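Local coordinates for protein alcohol dehydrogenase (Escherichia coli, PDB 5VM2) that is of undetermined substrate specificity but probably works as a zinc-containing, NAD(P)-dependent dehydrogenase that oxidises alcohol groups, at residues A[182-185]-A[186-190]; A[228-232]-A[233-237]; A[248-251]-A[252-255]. All blocks are in the same frame, centred on the assembly; numbering follows the deposited sequence.

Contact 1: residues A[182-185]-A[186-190]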
# COMPACT_ATOMS: atom_id res chain seq x y z
N LEU A 182 9.06 0.64 -4.16
CA LEU A 182 9.89 -0.47 -3.70
C LEU A 182 9.09 -1.76 -3.62
O LEU A 182 9.61 -2.84 -3.94
CB LEU A 182 10.52 -0.12 -2.35
CG LEU A 182 11.45 1.09 -2.44
CD1 LEU A 182 11.95 1.49 -1.06
CD2 LEU A 182 12.61 0.80 -3.38
N MET A 183 7.82 -1.67 -3.20
CA MET A 183 6.95 -2.84 -3.24
C MET A 183 6.77 -3.34 -4.67
O MET A 183 6.80 -4.55 -4.92
CB MET A 183 5.58 -2.52 -2.64
CG MET A 183 5.60 -2.20 -1.15
SD MET A 183 6.49 -3.42 -0.17
CE MET A 183 6.02 -2.94 1.50
N THR A 184 6.56 -2.42 -5.62
CA THR A 184 6.40 -2.81 -7.02
C THR A 184 7.68 -3.46 -7.55
O THR A 184 7.62 -4.46 -8.28
CB THR A 184 6.02 -1.59 -7.85
OG1 THR A 184 4.84 -0.99 -7.30
CG2 THR A 184 5.73 -2.00 -9.30
N LEU A 185 8.84 -2.91 -7.19
CA LEU A 185 10.12 -3.49 -7.57
C LEU A 185 10.23 -4.94 -7.12
O LEU A 185 10.56 -5.84 -7.92
CB LEU A 185 11.26 -2.65 -6.99
CG LEU A 185 12.65 -3.24 -6.80
CD1 LEU A 185 13.28 -3.57 -8.15
CD2 LEU A 185 13.52 -2.26 -5.99
N GLN A 186 9.97 -5.20 -5.84
CA GLN A 186 10.07 -6.57 -5.34
C GLN A 186 9.02 -7.47 -5.98
O GLN A 186 9.28 -8.65 -6.24
CB GLN A 186 9.96 -6.56 -3.82
CG GLN A 186 11.07 -5.76 -3.16
CD GLN A 186 11.27 -6.12 -1.72
OE1 GLN A 186 11.86 -7.15 -1.41
NE2 GLN A 186 10.77 -5.28 -0.82
N ALA A 187 7.83 -6.93 -6.26
CA ALA A 187 6.83 -7.73 -6.96
C ALA A 187 7.30 -8.08 -8.37
O ALA A 187 7.17 -9.23 -8.80
CB ALA A 187 5.49 -6.99 -7.02
N CYS A 188 7.89 -7.12 -9.09
CA CYS A 188 8.42 -7.41 -10.42
C CYS A 188 9.50 -8.49 -10.35
O CYS A 188 9.56 -9.36 -11.23
CB CYS A 188 8.97 -6.14 -11.06
SG CYS A 188 7.69 -4.94 -11.52
N LYS A 189 10.34 -8.45 -9.32
CA LYS A 189 11.35 -9.49 -9.15
C LYS A 189 10.70 -10.85 -8.93
O LYS A 189 11.13 -11.86 -9.50
CB LYS A 189 12.27 -9.16 -7.98
CG LYS A 189 13.13 -7.93 -8.18
CD LYS A 189 14.54 -8.17 -7.68
CE LYS A 189 14.59 -8.30 -6.17
NZ LYS A 189 15.58 -9.33 -5.71
N CYS A 190 9.66 -10.91 -8.10
CA CYS A 190 8.99 -12.18 -7.82
C CYS A 190 8.34 -12.75 -9.07
O CYS A 190 8.19 -13.97 -9.18
CB CYS A 190 7.96 -11.99 -6.71
SG CYS A 190 8.70 -11.70 -5.09
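The CG of Q186 abuts the oxygen end of the L182 carbonyl, one turn earlier in the helix, 3.4 Å from L182 O. The same oxygen accepts the backbone N of Q186 at 3.1 Å, with a nearly straight N-H of 167°. CG stands beside its own backbone N, on the side away from the carbonyl carbon (chi1 -61°), and this points it back toward L182 O. From there the chain runs on extended, and the amide NE2 bonds to D310 O.

On a different side of the helix, T184 and C188 lie one turn apart. The methyl CG2 of T184 reaches SG of C188 at 4.2 Å, a loose van der Waals contact. T184 OG1 hydrogen-bonds to I180 O, one turn earlier.

These residues belong to helix 179-190, the crossover of the beta-alpha-beta unit between strands 171-175 and 195-200. The glycine-rich GxGxxG pattern at its start is consistent with a Rossmann fold. L185 and C188 face the sheet and touch I174, I172 and I196. A187 packs against M158 and A161 of helix 145-163.

Further along, C188 N donates to T184 O at 2.8 Å. K189 N bonds to L185 O at 3.0 Å, and CG of K189 lies 3.3 Å from that same oxygen.

Contact 2: residues A[228-232]-A[233-237]; sequences RCQQF and TEDMG
A Schellman motif ends helix 225-232, and E234, with positive phi (56°), is its C-prime residue. D235 N donates to Q230 O at 2.6 Å, the six-to-one bond of the motif. Its N-H is nearly straight, at 165°. E234 N bonds to Q231 O at 3.1 Å, arriving well out of the plane of that carbonyl; this is the five-to-two bond. T233 N still makes an ordinary helical bond to C229 O. A type I' turn from T233 to M236 then leads the chain toward strand 238-243 of the parallel sheet. M236 N bonds back to T233 O and closes the turn.

Side chains of Q230 and D235 also meet across the turn. The chain of Q230 is bent at chi2 (-57°), which swings its amide back along the loop. NE2 comes 3.3 Å from D235 CA. OD1 of D235 lies near CB of Q230.

T233 is buried between the last helical turn and the loop. Its methyl CG2 meets the ring of F232 at CD1, 3.5 Å away, and the approach is oblique. The two side chains cross at about a right angle. The F232 ring also makes a cation-pi contact with K171, and C229 rests on I173 and I218, so this end of the helix lies against the sheet.

The hydroxyl of T233 ties the loop together. G237 N donates to OG1 at 2.9 Å. A water joins the same hydroxyl to the amide of Q230: it accepts from T233 OG1 at 3.0 Å and donates to Q230 OE1 at 2.8 Å.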
# COMPACT_ATOMS: atom_id res chain seq x y z
N ARG A 228 18.84 8.49 -19.71
CA ARG A 228 19.32 7.30 -19.00
C ARG A 228 18.41 6.11 -19.25
O ARG A 228 18.89 4.97 -19.38
CB ARG A 228 19.42 7.60 -17.51
CG ARG A 228 20.51 8.60 -17.14
CD ARG A 228 21.91 7.98 -17.26
NE ARG A 228 22.05 6.79 -16.43
CZ ARG A 228 22.04 5.55 -16.90
NH1 ARG A 228 21.90 5.33 -18.20
NH2 ARG A 228 22.16 4.52 -16.06
N CYS A 229 17.10 6.34 -19.33
CA CYS A 229 16.17 5.25 -19.61
C CYS A 229 16.30 4.76 -21.05
O CYS A 229 16.20 3.56 -21.32
CB CYS A 229 14.73 5.70 -19.32
SG CYS A 229 14.32 5.78 -17.56
N GLN A 230 16.52 5.69 -21.99
CA GLN A 230 16.71 5.29 -23.38
C GLN A 230 17.98 4.46 -23.54
O GLN A 230 18.01 3.50 -24.32
CB GLN A 230 16.75 6.52 -24.28
CG GLN A 230 15.39 7.13 -24.56
CD GLN A 230 14.43 6.13 -25.19
OE1 GLN A 230 13.63 5.50 -24.49
NE2 GLN A 230 14.50 5.99 -26.50
N GLN A 231 19.04 4.81 -22.81
CA GLN A 231 20.22 3.95 -22.76
C GLN A 231 19.86 2.59 -22.17
O GLN A 231 20.23 1.55 -22.72
CB GLN A 231 21.32 4.62 -21.94
CG GLN A 231 22.52 3.72 -21.69
CD GLN A 231 23.50 4.32 -20.70
OE1 GLN A 231 23.52 5.54 -20.48
NE2 GLN A 231 24.33 3.48 -20.10
N PHE A 232 19.13 2.59 -21.05
CA PHE A 232 18.76 1.35 -20.39
C PHE A 232 17.99 0.42 -21.33
O PHE A 232 18.20 -0.80 -21.32
CB PHE A 232 17.94 1.68 -19.13
CG PHE A 232 17.24 0.50 -18.52
CD1 PHE A 232 15.85 0.45 -18.48
CD2 PHE A 232 17.95 -0.54 -17.95
CE1 PHE A 232 15.19 -0.63 -17.90
CE2 PHE A 232 17.30 -1.62 -17.38
CZ PHE A 232 15.93 -1.67 -17.35
N THR A 233 17.11 0.98 -22.16
CA THR A 233 16.27 0.20 -23.05
C THR A 233 16.78 0.19 -24.49
O THR A 233 16.04 -0.21 -25.40
CB THR A 233 14.82 0.71 -23.02
OG1 THR A 233 14.78 2.05 -23.54
CG2 THR A 233 14.28 0.70 -21.60
N GLU A 234 18.01 0.64 -24.72
CA GLU A 234 18.62 0.64 -26.05
C GLU A 234 17.75 1.39 -27.05
O GLU A 234 17.55 0.95 -28.18
CB GLU A 234 18.88 -0.79 -26.52
CG GLU A 234 20.05 -1.46 -25.82
CD GLU A 234 19.76 -2.90 -25.48
OE1 GLU A 234 19.32 -3.17 -24.34
OE2 GLU A 234 19.98 -3.78 -26.34
N ASP A 235 17.22 2.54 -26.62
CA ASP A 235 16.39 3.42 -27.43
C ASP A 235 15.09 2.77 -27.88
O ASP A 235 14.41 3.30 -28.77
CB ASP A 235 17.16 3.94 -28.66
CG ASP A 235 18.51 4.51 -28.28
OD1 ASP A 235 18.57 5.35 -27.36
OD2 ASP A 235 19.51 4.12 -28.91
N MET A 236 14.72 1.64 -27.28
CA MET A 236 13.46 1.02 -27.66
C MET A 236 12.33 1.34 -26.70
O MET A 236 11.16 1.21 -27.08
CB MET A 236 13.62 -0.50 -27.75
CG MET A 236 14.93 -0.98 -28.33
SD MET A 236 15.03 -0.78 -30.12
CE MET A 236 16.78 -0.46 -30.34
N GLY A 237 12.61 1.85 -25.51
CA GLY A 237 11.59 2.01 -24.49
C GLY A 237 11.39 0.74 -23.69
O GLY A 237 11.77 -0.36 -24.10
O HOH W 1 13.22 4.11 -22.06

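Contact 3: residues A[248-251]-A[252-255]; sequences AVTV and KQAP
The carbonyl oxygen of T250 takes two backbone N-H groups from the next turn. A254 N reaches T250 O at 3.0 Å. Q253 N lies at 2.9 Å from T250 O, but this bond is weak because its N-H is bent to 123°. Q253 N also makes a weak bond to V249 O. A254 N is shared in the same way and donates to V251 O as well. This mix of i+3 and i+4 bonds is part alpha-helical and part 3-10 in character.

Q253 carries the side-chain part. Its CB and CG both lie 3.2 Å from V249 O. The extended Q253 side chain lies alongside that of V249, both pointing the same way. NE2 meets the methyl CG2 of V249 at 3.6 Å. With CG2 trans to its backbone N, V249 holds this methyl on the carbonyl side, toward Q253.

Helix 248-253 follows strand 238-243 of the parallel sheet in the Rossmann-type domain. V251 touches E243 and A254 touches V241, both of that strand. The hydroxyl OG1 of T250 bonds to E243 OE1 and S247 OG.

P255 has no N-H to offer. Its CD instead lies 3.2 Å from V251 O.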
# COMPACT_ATOMS: atom_id res chain seq x y z
N ALA A 248 3.31 14.78 -10.84
CA ALA A 248 3.02 15.21 -12.20
C ALA A 248 4.21 14.97 -13.12
O ALA A 248 4.03 14.64 -14.30
CB ALA A 248 2.62 16.68 -12.21
N VAL A 249 5.43 15.14 -12.60
CA VAL A 249 6.63 14.92 -13.41
C VAL A 249 6.63 13.52 -14.00
O VAL A 249 6.86 13.33 -15.19
CB VAL A 249 7.90 15.17 -12.57
CG1 VAL A 249 7.81 14.50 -11.20
CG2 VAL A 249 9.14 14.70 -13.32
N THR A 250 6.33 12.52 -13.16
CA THR A 250 6.50 11.13 -13.56
C THR A 250 5.43 10.70 -14.55
O THR A 250 5.73 10.07 -15.57
CB THR A 250 6.50 10.24 -12.32
OG1 THR A 250 5.47 10.67 -11.42
CG2 THR A 250 7.84 10.32 -11.61
N VAL A 251 4.16 11.01 -14.26
CA VAL A 251 3.07 10.61 -15.15
C VAL A 251 3.29 11.16 -16.55
O VAL A 251 3.20 10.43 -17.55
CB VAL A 251 1.71 11.06 -14.57
CG1 VAL A 251 0.61 10.88 -15.59
CG2 VAL A 251 1.39 10.31 -13.29
N LYS A 252 3.59 12.46 -16.64
CA LYS A 252 3.86 13.08 -17.93
C LYS A 252 5.11 12.51 -18.59
O LYS A 252 5.24 12.55 -19.82
CB LYS A 252 3.99 14.59 -17.74
CG LYS A 252 4.02 15.42 -19.00
CD LYS A 252 3.78 16.88 -18.67
CE LYS A 252 4.10 17.79 -19.84
NZ LYS A 252 3.23 17.53 -21.01
N GLN A 253 6.04 11.98 -17.79
CA GLN A 253 7.27 11.41 -18.32
C GLN A 253 7.05 10.04 -18.96
O GLN A 253 7.71 9.72 -19.96
CB GLN A 253 8.31 11.26 -17.21
CG GLN A 253 9.27 12.43 -17.05
CD GLN A 253 10.29 12.18 -15.94
OE1 GLN A 253 10.23 11.17 -15.24
NE2 GLN A 253 11.23 13.10 -15.78
N ALA A 254 6.14 9.24 -18.40
CA ALA A 254 6.01 7.85 -18.83
C ALA A 254 5.78 7.67 -20.32
O ALA A 254 6.32 6.69 -20.88
CB ALA A 254 4.89 7.17 -18.03
N PRO A 255 5.00 8.51 -21.03
CA PRO A 255 4.89 8.34 -22.48
C PRO A 255 6.23 8.27 -23.20
O PRO A 255 6.37 7.54 -24.19
CB PRO A 255 4.09 9.58 -22.92
CG PRO A 255 3.27 9.91 -21.74
CD PRO A 255 4.08 9.56 -20.53

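All three contacts are local turns of helix or helix end in the probable nucleotide-binding domain, in series along the chain. The parallel sheet links them: contacts 1 and 2 both touch strand 171-175, while contact 3 leans on strand 238-243, into which the loop of contact 2 leads. Centres lie about 20 Å apart for contacts 1 and 2 and for contacts 1 and 3, and about 16 Å for contacts 2 and 3. None touches another; the nearest atoms of contacts 2 and 3 are about 7 Å apart. Contact 1 is buried, and the M183 side chain lies about 9 Å from the bound magnesium ion, which H65, E66 and E152 hold.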